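Local coordinates for protein cephalosporin acylase (Bacillus halodurans, PDB 2NLZ) that probably hydrolyses amide bonds as an Ntn-hydrolase related to the gamma-glutamyltranspeptidases, though its natural substrate is not established, at residues D71-L82 and H419-D430; D258-E266 and H448-D457. The protein carries 1 engineered substitution. One frame throughout, in Å; residues are numbered along the deposited sequence.

Interaction 1. Residues D71-L82 and H419-D430; sequences DAFALVWTKGKL and HTIIPGFLTKND
His419 meets two residues of strand 71-78 at once. Its NE2 makes a weak, bent hydrogen bond to Asp71 OD2 (2.9 Å), the carboxylate oxygen lying at the imidazole edge. The edge of Phe73 points into the imidazole face in a T-shaped pair, centroids 5.0 Å apart and planes at 62°. Phe73 CG sits anti to the carbonyl carbon (chi1 -80°), which sends CE2 over the imidazole and leaves CD2 against Ile421 CG2 at 3.5 Å. Farther along, Phe73 CB touches Pro423 CG at 3.7 Å, and Leu75 CD1 packs against Phe425 CB. Leu82, across the hairpin turn, lays CD1 over the Phe425 face, 3.9 Å from the ring centroid, a CH-pi contact; Trp77 CB meets the same ring at CZ.

Behind this layer, Gln395 and Gly89 hold Asp71 OD1 by weak hydrogen bonds, and Ser372 bonds to the Gly424 carbonyl. Without the imidazole, as with an alanine here, Asp71 OD2 would probably lose this donor and a gap would open beside the Phe73 edge. With a single weak hydrogen bond at the Asp71 end, cohesion probably rests mostly on buried ring and aliphatic packing, first on 419-423, then on strand 424-428, whose axis runs 21° from that of 71-78.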
loop_
_atom_site.group_PDB
_atom_site.type_symbol
_atom_site.label_atom_id
_atom_site.label_comp_id
_atom_site.label_asym_id
_atom_site.label_seq_id
_atom_site.Cartn_x
_atom_site.Cartn_y
_atom_site.Cartn_z
ATOM N N ASP D 71 -6.805 -6.348 40.068
ATOM C CA ASP D 71 -6.814 -7.809 40.188
ATOM C C ASP D 71 -6.143 -8.460 38.980
ATOM O O ASP D 71 -5.823 -7.766 38.014
ATOM C CB ASP D 71 -8.175 -8.436 40.587
ATOM C CG ASP D 71 -9.351 -7.826 39.894
ATOM O OD1 ASP D 71 -10.426 -7.822 40.522
ATOM O OD2 ASP D 71 -9.219 -7.363 38.746
ATOM N N ALA D 72 -5.898 -9.770 39.063
ATOM C CA ALA D 72 -5.096 -10.485 38.067
ATOM C C ALA D 72 -5.671 -11.848 37.691
ATOM O O ALA D 72 -6.537 -12.370 38.377
ATOM C CB ALA D 72 -3.673 -10.646 38.574
ATOM N N PHE D 73 -5.179 -12.417 36.595
ATOM C CA PHE D 73 -5.544 -13.775 36.170
ATOM C C PHE D 73 -4.332 -14.456 35.541
ATOM O O PHE D 73 -3.476 -13.789 34.934
ATOM C CB PHE D 73 -6.676 -13.747 35.141
ATOM C CG PHE D 73 -8.052 -13.561 35.730
ATOM C CD1 PHE D 73 -8.852 -14.650 36.006
ATOM C CD2 PHE D 73 -8.567 -12.283 35.957
ATOM C CE1 PHE D 73 -10.131 -14.474 36.517
ATOM C CE2 PHE D 73 -9.845 -12.095 36.478
ATOM C CZ PHE D 73 -10.627 -13.193 36.755
ATOM N N ALA D 74 -4.261 -15.783 35.663
ATOM C CA ALA D 74 -3.138 -16.528 35.076
ATOM C C ALA D 74 -3.483 -17.933 34.627
ATOM O O ALA D 74 -4.251 -18.638 35.284
ATOM C CB ALA D 74 -1.943 -16.562 36.022
ATOM N N LEU D 75 -2.927 -18.310 33.479
ATOM C CA LEU D 75 -2.862 -19.698 33.070
ATOM C C LEU D 75 -1.394 -20.074 33.071
ATOM O O LEU D 75 -0.607 -19.537 32.289
ATOM C CB LEU D 75 -3.492 -19.926 31.694
ATOM C CG LEU D 75 -5.011 -20.153 31.655
ATOM C CD1 LEU D 75 -5.527 -20.334 30.241
ATOM C CD2 LEU D 75 -5.378 -21.357 32.501
ATOM N N VAL D 76 -1.017 -20.971 33.975
ATOM C CA VAL D 76 0.385 -21.364 34.100
ATOM C C VAL D 76 0.575 -22.850 33.799
ATOM O O VAL D 76 -0.121 -23.705 34.349
ATOM C CB VAL D 76 0.994 -20.931 35.482
ATOM C CG1 VAL D 76 -0.014 -21.101 36.590
ATOM C CG2 VAL D 76 2.246 -21.709 35.797
ATOM N N TRP D 77 1.488 -23.136 32.879
ATOM C CA TRP D 77 1.832 -24.516 32.556
ATOM C C TRP D 77 3.132 -24.878 33.218
ATOM O O TRP D 77 4.173 -24.299 32.917
ATOM C CB TRP D 77 1.989 -24.724 31.055
ATOM C CG TRP D 77 2.294 -26.150 30.667
ATOM C CD1 TRP D 77 3.526 -26.761 30.634
ATOM C CD2 TRP D 77 1.350 -27.136 30.223
ATOM N NE1 TRP D 77 3.398 -28.063 30.198
ATOM C CE2 TRP D 77 2.074 -28.315 29.940
ATOM C CE3 TRP D 77 -0.041 -27.135 30.033
ATOM C CZ2 TRP D 77 1.455 -29.472 29.484
ATOM C CZ3 TRP D 77 -0.652 -28.287 29.588
ATOM C CH2 TRP D 77 0.092 -29.438 29.320
ATOM N N THR D 78 3.061 -25.858 34.105
ATOM C CA THR D 78 4.225 -26.313 34.836
ATOM C C THR D 78 4.001 -27.761 35.237
ATOM O O THR D 78 2.878 -28.135 35.617
ATOM C CB THR D 78 4.505 -25.405 36.064
ATOM O OG1 THR D 78 5.649 -25.885 36.773
ATOM C CG2 THR D 78 3.302 -25.342 36.994
ATOM N N LYS D 79 5.072 -28.557 35.143
ATOM C CA LYS D 79 5.062 -30.013 35.409
ATOM C C LYS D 79 3.996 -30.733 34.583
ATOM O O LYS D 79 3.189 -31.492 35.132
ATOM C CB LYS D 79 4.855 -30.357 36.907
ATOM C CG LYS D 79 5.165 -29.264 37.949
ATOM C CD LYS D 79 6.600 -29.299 38.461
ATOM C CE LYS D 79 6.794 -28.260 39.563
ATOM N NZ LYS D 79 8.163 -28.295 40.144
ATOM N N GLY D 80 3.978 -30.467 33.277
ATOM C CA GLY D 80 3.034 -31.107 32.349
ATOM C C GLY D 80 1.538 -30.914 32.585
ATOM O O GLY D 80 0.725 -31.707 32.107
ATOM N N LYS D 81 1.171 -29.846 33.293
ATOM C CA LYS D 81 -0.215 -29.595 33.686
ATOM C C LYS D 81 -0.562 -28.105 33.588
ATOM O O LYS D 81 0.225 -27.235 33.988
ATOM C CB LYS D 81 -0.447 -30.099 35.118
ATOM C CG LYS D 81 -1.906 -30.233 35.556
ATOM C CD LYS D 81 -2.584 -31.462 34.951
ATOM C CE LYS D 81 -3.578 -32.104 35.925
ATOM N NZ LYS D 81 -4.491 -31.118 36.580
ATOM N N LEU D 82 -1.743 -27.813 33.054
ATOM C CA LEU D 82 -2.190 -26.436 32.972
ATOM C C LEU D 82 -2.978 -26.062 34.217
ATOM O O LEU D 82 -3.925 -26.755 34.584
ATOM C CB LEU D 82 -3.033 -26.205 31.718
ATOM C CG LEU D 82 -3.383 -24.729 31.507
ATOM C CD1 LEU D 82 -2.215 -23.940 30.936
ATOM C CD2 LEU D 82 -4.601 -24.581 30.644
ATOM N N HIS D 419 -15.765 -10.446 34.340
ATOM C CA HIS D 419 -14.426 -9.864 34.253
ATOM C C HIS D 419 -13.922 -9.902 32.818
ATOM O O HIS D 419 -14.035 -10.925 32.157
ATOM C CB HIS D 419 -13.465 -10.632 35.164
ATOM C CG HIS D 419 -12.538 -9.751 35.937
ATOM N ND1 HIS D 419 -11.413 -9.184 35.380
ATOM C CD2 HIS D 419 -12.566 -9.342 37.225
ATOM C CE1 HIS D 419 -10.787 -8.465 36.293
ATOM N NE2 HIS D 419 -11.467 -8.541 37.422
ATOM N N THR D 420 -13.364 -8.789 32.349
ATOM C CA THR D 420 -12.946 -8.661 30.943
ATOM C C THR D 420 -11.554 -9.207 30.639
ATOM O O THR D 420 -11.281 -9.655 29.525
ATOM C CB THR D 420 -12.992 -7.200 30.470
ATOM O OG1 THR D 420 -12.197 -6.383 31.346
ATOM C CG2 THR D 420 -14.435 -6.708 30.428
ATOM N N ILE D 421 -10.682 -9.115 31.635
ATOM C CA ILE D 421 -9.346 -9.661 31.614
ATOM C C ILE D 421 -9.352 -11.168 31.366
ATOM O O ILE D 421 -9.911 -11.939 32.154
ATOM C CB ILE D 421 -8.728 -9.428 32.972
ATOM C CG1 ILE D 421 -8.187 -8.025 33.097
ATOM C CG2 ILE D 421 -7.585 -10.371 33.250
ATOM C CD1 ILE D 421 -7.535 -7.895 34.451
ATOM N N ILE D 422 -8.728 -11.594 30.275
ATOM C CA ILE D 422 -8.671 -13.017 29.943
ATOM C C ILE D 422 -7.314 -13.482 29.383
ATOM O O ILE D 422 -6.909 -13.095 28.287
ATOM C CB ILE D 422 -9.854 -13.461 29.001
ATOM C CG1 ILE D 422 -9.835 -12.724 27.648
ATOM C CG2 ILE D 422 -11.218 -13.282 29.701
ATOM C CD1 ILE D 422 -10.743 -13.346 26.589
ATOM N N PRO D 423 -6.601 -14.314 30.152
ATOM C CA PRO D 423 -5.360 -14.883 29.659
ATOM C C PRO D 423 -5.654 -16.192 28.941
ATOM O O PRO D 423 -6.463 -17.006 29.410
ATOM C CB PRO D 423 -4.577 -15.157 30.939
ATOM C CG PRO D 423 -5.632 -15.416 31.994
ATOM C CD PRO D 423 -6.927 -14.774 31.516
ATOM N N GLY D 424 -5.009 -16.399 27.804
ATOM C CA GLY D 424 -5.292 -17.583 27.009
ATOM C C GLY D 424 -4.120 -18.528 26.972
ATOM O O GLY D 424 -2.975 -18.115 27.144
ATOM N N PHE D 425 -4.413 -19.804 26.745
ATOM C CA PHE D 425 -3.365 -20.786 26.499
ATOM C C PHE D 425 -3.737 -21.749 25.386
ATOM O O PHE D 425 -4.887 -22.169 25.279
ATOM C CB PHE D 425 -3.047 -21.572 27.766
ATOM C CG PHE D 425 -1.622 -22.058 27.836
ATOM C CD1 PHE D 425 -0.664 -21.322 28.522
ATOM C CD2 PHE D 425 -1.238 -23.250 27.220
ATOM C CE1 PHE D 425 0.651 -21.762 28.593
ATOM C CE2 PHE D 425 0.076 -23.696 27.286
ATOM C CZ PHE D 425 1.019 -22.949 27.979
ATOM N N LEU D 426 -2.750 -22.094 24.569
ATOM C CA LEU D 426 -2.946 -23.034 23.480
ATOM C C LEU D 426 -2.146 -24.327 23.675
ATOM O O LEU D 426 -0.988 -24.306 24.113
ATOM C CB LEU D 426 -2.614 -22.384 22.130
ATOM C CG LEU D 426 -3.032 -23.125 20.845
ATOM C CD1 LEU D 426 -4.511 -23.494 20.840
ATOM C CD2 LEU D 426 -2.688 -22.307 19.603
ATOM N N THR D 427 -2.780 -25.437 23.299
ATOM C CA THR D 427 -2.317 -26.788 23.596
ATOM C C THR D 427 -2.656 -27.720 22.422
ATOM O O THR D 427 -3.663 -27.527 21.755
ATOM C CB THR D 427 -2.975 -27.248 24.925
ATOM O OG1 THR D 427 -2.114 -26.901 26.011
ATOM C CG2 THR D 427 -3.284 -28.734 24.967
ATOM N N LYS D 428 -1.801 -28.702 22.152
ATOM C CA LYS D 428 -2.096 -29.715 21.134
ATOM C C LYS D 428 -1.680 -31.111 21.599
ATOM O O LYS D 428 -0.488 -31.375 21.786
ATOM C CB LYS D 428 -1.412 -29.369 19.810
ATOM C CG LYS D 428 -1.719 -30.311 18.655
ATOM C CD LYS D 428 -0.869 -29.965 17.434
ATOM C CE LYS D 428 -1.015 -30.987 16.313
ATOM N NZ LYS D 428 -2.369 -30.977 15.704
ATOM N N ASN D 429 -2.671 -31.994 21.767
ATOM C CA ASN D 429 -2.458 -33.386 22.198
ATOM C C ASN D 429 -1.720 -33.492 23.523
ATOM O O ASN D 429 -0.718 -34.206 23.622
ATOM C CB ASN D 429 -1.710 -34.209 21.134
ATOM C CG ASN D 429 -2.445 -34.272 19.810
ATOM O OD1 ASN D 429 -3.672 -34.270 19.759
ATOM N ND2 ASN D 429 -1.687 -34.336 18.723
ATOM N N ASP D 430 -2.210 -32.765 24.524
ATOM C CA ASP D 430 -1.587 -32.691 25.862
ATOM C C ASP D 430 -0.103 -32.252 25.863
ATOM O O ASP D 430 0.667 -32.577 26.770
ATOM C CB ASP D 430 -1.810 -33.989 26.662
ATOM C CG ASP D 430 -1.692 -33.779 28.171
ATOM O OD1 ASP D 430 -2.088 -32.701 28.667
ATOM O OD2 ASP D 430 -1.193 -34.694 28.862
#

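Interaction 2. Residues D258-E266 and H448-D457; sequences DYRGYRVWE and HMQVMMNTID
Asp457 and Tyr259 join the helix to the hairpin at one end of this contact. The phenol OH donates to Asp457 OD2, at the ring edge; the 2.5 Å separation is very short and not reliable in detail at this resolution. The other carboxylate oxygen, OD1, takes a weak hydrogen bond from Arg260 NE at 2.7 Å, part of a salt bridge. Arg260 NH2 donates to Tyr259 OH at 3.2 Å, making the hydroxyl both donor and acceptor; NH2 also reaches the carbonyl of Phe286, and NH1 makes a weak bond to that of Lys284. At the other end, His448 ND1 gives a nearly straight bond (2.6 Å, 159°) to the syn lone pair of Glu266 OE2, in the imidazole plane. Glu266 presents that oxygen by bending at chi2 (-78°).

Between these polar ends, Ile456 lays CG1 over the Tyr262 face, 3.9 Å from the ring centroid, and Val264 CG1 packs on Met452 CG. Asp258 OD1 accepts from Gly261 N, an Asx motif in the type I' turn; Thr455 OG1 donates to Val451 O, which also accepts from Thr455 N. A helix nearly antiparallel to a strand, with apolar residues between, fits a helix-on-sheet layer of the alpha-beta-beta-alpha Ntn-hydrolase fold.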
loop_
_atom_site.group_PDB
_atom_site.type_symbol
_atom_site.label_atom_id
_atom_site.label_comp_id
_atom_site.label_asym_id
_atom_site.label_seq_id
_atom_site.Cartn_x
_atom_site.Cartn_y
_atom_site.Cartn_z
ATOM N N ASP D 258 -12.050 -28.059 21.622
ATOM C CA ASP D 258 -11.213 -28.634 20.579
ATOM C C ASP D 258 -11.395 -27.794 19.334
ATOM O O ASP D 258 -12.476 -27.777 18.756
ATOM C CB ASP D 258 -11.580 -30.086 20.289
ATOM C CG ASP D 258 -10.605 -30.753 19.324
ATOM O OD1 ASP D 258 -10.643 -30.453 18.105
ATOM O OD2 ASP D 258 -9.804 -31.590 19.785
ATOM N N TYR D 259 -10.347 -27.074 18.943
ATOM C CA TYR D 259 -10.382 -26.309 17.698
ATOM C C TYR D 259 -9.409 -26.891 16.673
ATOM O O TYR D 259 -8.217 -26.544 16.638
ATOM C CB TYR D 259 -10.138 -24.807 17.926
ATOM C CG TYR D 259 -10.508 -23.978 16.719
ATOM C CD1 TYR D 259 -11.838 -23.684 16.443
ATOM C CD2 TYR D 259 -9.531 -23.518 15.835
ATOM C CE1 TYR D 259 -12.191 -22.948 15.326
ATOM C CE2 TYR D 259 -9.869 -22.783 14.717
ATOM C CZ TYR D 259 -11.206 -22.498 14.464
ATOM O OH TYR D 259 -11.573 -21.762 13.348
ATOM N N ARG D 260 -9.953 -27.788 15.847
ATOM C CA ARG D 260 -9.237 -28.420 14.736
ATOM C C ARG D 260 -7.981 -29.144 15.196
ATOM O O ARG D 260 -6.919 -29.019 14.577
ATOM C CB ARG D 260 -8.924 -27.394 13.636
ATOM C CG ARG D 260 -10.030 -26.379 13.467
ATOM C CD ARG D 260 -10.069 -25.807 12.096
ATOM N NE ARG D 260 -11.047 -24.727 12.007
ATOM C CZ ARG D 260 -12.308 -24.893 11.631
ATOM N NH1 ARG D 260 -12.751 -26.101 11.311
ATOM N NH2 ARG D 260 -13.126 -23.851 11.574
ATOM N N GLY D 261 -8.124 -29.894 16.293
ATOM C CA GLY D 261 -7.039 -30.713 16.849
ATOM C C GLY D 261 -6.345 -30.094 18.049
ATOM O O GLY D 261 -5.889 -30.806 18.958
ATOM N N TYR D 262 -6.254 -28.763 18.029
ATOM C CA TYR D 262 -5.699 -27.985 19.126
ATOM C C TYR D 262 -6.754 -27.834 20.220
ATOM O O TYR D 262 -7.947 -28.054 19.982
ATOM C CB TYR D 262 -5.279 -26.594 18.634
ATOM C CG TYR D 262 -4.100 -26.579 17.675
ATOM C CD1 TYR D 262 -2.822 -26.263 18.128
ATOM C CD2 TYR D 262 -4.270 -26.870 16.316
ATOM C CE1 TYR D 262 -1.740 -26.245 17.262
ATOM C CE2 TYR D 262 -3.190 -26.854 15.436
ATOM C CZ TYR D 262 -1.928 -26.540 15.920
ATOM O OH TYR D 262 -0.846 -26.516 15.075
ATOM N N ARG D 263 -6.313 -27.464 21.417
ATOM C CA ARG D 263 -7.236 -27.063 22.470
ATOM C C ARG D 263 -6.963 -25.629 22.914
ATOM O O ARG D 263 -5.832 -25.273 23.272
ATOM C CB ARG D 263 -7.205 -28.036 23.652
ATOM C CG ARG D 263 -7.698 -29.434 23.304
ATOM C CD ARG D 263 -8.248 -30.157 24.526
ATOM N NE ARG D 263 -9.597 -29.717 24.884
ATOM C CZ ARG D 263 -10.717 -30.275 24.435
ATOM N NH1 ARG D 263 -10.664 -31.301 23.599
ATOM N NH2 ARG D 263 -11.896 -29.809 24.819
ATOM N N VAL D 264 -8.011 -24.812 22.870
ATOM C CA VAL D 264 -7.940 -23.408 23.259
ATOM C C VAL D 264 -8.414 -23.251 24.707
ATOM O O VAL D 264 -9.563 -23.556 25.027
ATOM C CB VAL D 264 -8.800 -22.533 22.329
ATOM C CG1 VAL D 264 -8.591 -21.071 22.637
ATOM C CG2 VAL D 264 -8.454 -22.807 20.893
ATOM N N TRP D 265 -7.525 -22.772 25.573
ATOM C CA TRP D 265 -7.831 -22.680 26.997
ATOM C C TRP D 265 -8.132 -21.258 27.462
ATOM O O TRP D 265 -7.489 -20.297 27.026
ATOM C CB TRP D 265 -6.685 -23.250 27.819
ATOM C CG TRP D 265 -6.434 -24.678 27.549
ATOM C CD1 TRP D 265 -5.596 -25.194 26.612
ATOM C CD2 TRP D 265 -7.015 -25.798 28.233
ATOM N NE1 TRP D 265 -5.616 -26.570 26.664
ATOM C CE2 TRP D 265 -6.480 -26.968 27.648
ATOM C CE3 TRP D 265 -7.934 -25.927 29.283
ATOM C CZ2 TRP D 265 -6.835 -28.256 28.074
ATOM C CZ3 TRP D 265 -8.291 -27.207 29.703
ATOM C CH2 TRP D 265 -7.739 -28.355 29.095
ATOM N N GLU D 266 -9.123 -21.142 28.340
ATOM C CA GLU D 266 -9.426 -19.897 29.009
ATOM C C GLU D 266 -9.684 -20.185 30.497
ATOM O O GLU D 266 -9.967 -21.329 30.878
ATOM C CB GLU D 266 -10.678 -19.256 28.395
ATOM C CG GLU D 266 -10.604 -18.915 26.909
ATOM C CD GLU D 266 -9.830 -17.639 26.597
ATOM O OE1 GLU D 266 -9.615 -16.807 27.513
ATOM O OE2 GLU D 266 -9.447 -17.469 25.417
ATOM N N HIS D 448 -8.829 -12.796 20.916
ATOM C CA HIS D 448 -8.537 -14.208 21.123
ATOM C C HIS D 448 -9.016 -15.038 19.922
ATOM O O HIS D 448 -8.311 -15.938 19.461
ATOM C CB HIS D 448 -9.203 -14.710 22.405
ATOM C CG HIS D 448 -8.442 -14.389 23.652
ATOM N ND1 HIS D 448 -8.396 -15.242 24.731
ATOM C CD2 HIS D 448 -7.688 -13.315 23.993
ATOM C CE1 HIS D 448 -7.653 -14.708 25.684
ATOM N NE2 HIS D 448 -7.218 -13.535 25.265
ATOM N N MET D 449 -10.204 -14.731 19.408
ATOM C CA MET D 449 -10.712 -15.475 18.262
ATOM C C MET D 449 -9.840 -15.228 17.046
ATOM O O MET D 449 -9.560 -16.156 16.283
ATOM C CB MET D 449 -12.166 -15.119 17.936
ATOM C CG MET D 449 -12.826 -16.158 17.031
ATOM S SD MET D 449 -14.492 -15.842 16.374
ATOM C CE MET D 449 -14.222 -14.258 15.652
ATOM N N GLN D 450 -9.399 -13.980 16.879
ATOM C CA GLN D 450 -8.592 -13.633 15.713
ATOM C C GLN D 450 -7.214 -14.286 15.746
ATOM O O GLN D 450 -6.857 -14.944 14.770
ATOM C CB GLN D 450 -8.546 -12.123 15.464
ATOM C CG GLN D 450 -9.880 -11.587 14.936
ATOM C CD GLN D 450 -10.013 -10.072 15.047
ATOM O OE1 GLN D 450 -9.447 -9.331 14.247
ATOM N NE2 GLN D 450 -10.787 -9.609 16.019
ATOM N N VAL D 451 -6.476 -14.178 16.861
ATOM C CA VAL D 451 -5.146 -14.811 16.919
ATOM C C VAL D 451 -5.238 -16.331 16.807
ATOM O O VAL D 451 -4.361 -16.956 16.206
ATOM C CB VAL D 451 -4.257 -14.416 18.153
ATOM C CG1 VAL D 451 -4.128 -12.913 18.292
ATOM C CG2 VAL D 451 -4.775 -15.024 19.428
ATOM N N MET D 452 -6.305 -16.919 17.358
ATOM C CA MET D 452 -6.477 -18.374 17.285
ATOM C C MET D 452 -6.708 -18.845 15.856
ATOM O O MET D 452 -6.115 -19.835 15.411
ATOM C CB MET D 452 -7.578 -18.885 18.232
ATOM C CG MET D 452 -7.149 -19.025 19.710
ATOM S SD MET D 452 -5.664 -20.029 19.951
ATOM C CE MET D 452 -4.326 -18.832 19.895
ATOM N N MET D 453 -7.542 -18.117 15.126
ATOM C CA MET D 453 -7.784 -18.455 13.727
ATOM C C MET D 453 -6.588 -18.113 12.840
ATOM O O MET D 453 -6.267 -18.855 11.914
ATOM C CB MET D 453 -9.046 -17.780 13.234
ATOM C CG MET D 453 -10.266 -18.359 13.855
ATOM S SD MET D 453 -11.658 -18.064 12.791
ATOM C CE MET D 453 -12.610 -17.059 13.873
ATOM N N ASN D 454 -5.914 -17.005 13.143
ATOM C CA ASN D 454 -4.670 -16.649 12.461
ATOM C C ASN D 454 -3.602 -17.718 12.645
ATOM O O ASN D 454 -2.791 -17.957 11.758
ATOM C CB ASN D 454 -4.144 -15.299 12.955
ATOM C CG ASN D 454 -5.034 -14.132 12.545
ATOM O OD1 ASN D 454 -5.953 -14.281 11.740
ATOM N ND2 ASN D 454 -4.771 -12.959 13.121
ATOM N N THR D 455 -3.607 -18.364 13.801
ATOM C CA THR D 455 -2.607 -19.373 14.106
ATOM C C THR D 455 -2.982 -20.757 13.591
ATOM O O THR D 455 -2.229 -21.368 12.823
ATOM C CB THR D 455 -2.308 -19.412 15.608
ATOM O OG1 THR D 455 -1.863 -18.114 16.010
ATOM C CG2 THR D 455 -1.206 -20.401 15.913
ATOM N N ILE D 456 -4.156 -21.231 13.989
ATOM C CA ILE D 456 -4.587 -22.590 13.657
ATOM C C ILE D 456 -5.070 -22.704 12.209
ATOM O O ILE D 456 -4.581 -23.537 11.439
ATOM C CB ILE D 456 -5.650 -23.105 14.664
ATOM C CG1 ILE D 456 -5.023 -23.270 16.060
ATOM C CG2 ILE D 456 -6.293 -24.395 14.171
ATOM C CD1 ILE D 456 -5.979 -22.974 17.211
ATOM N N ASP D 457 -6.010 -21.851 11.833
ATOM C CA ASP D 457 -6.598 -21.908 10.498
ATOM C C ASP D 457 -5.690 -21.399 9.405
ATOM O O ASP D 457 -5.692 -21.926 8.301
ATOM C CB ASP D 457 -7.891 -21.112 10.457
ATOM C CG ASP D 457 -8.948 -21.705 11.329
ATOM O OD1 ASP D 457 -9.107 -22.944 11.291
ATOM O OD2 ASP D 457 -9.614 -20.930 12.042
#

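From the N terminus the chain first lays down 71-82, then 258-266, then 419-430, and finally 448-457. Interaction 1 closes a loop of 336 intervening residues and interaction 2 one of 181; since their segments alternate, the two loops cross rather than nest. The contacts are joined where strands 262-266 and 424-428 run side by side, with probable backbone hydrogen bonds from Arg263 N to Thr427 O and from Trp265 N to Phe425 O. Strand 424-428 meets the 71-82 hairpin through side chains in interaction 1, and its neighbour 262-266 lies against helix 444-457 in interaction 2, with the contact centres about 14 Å apart.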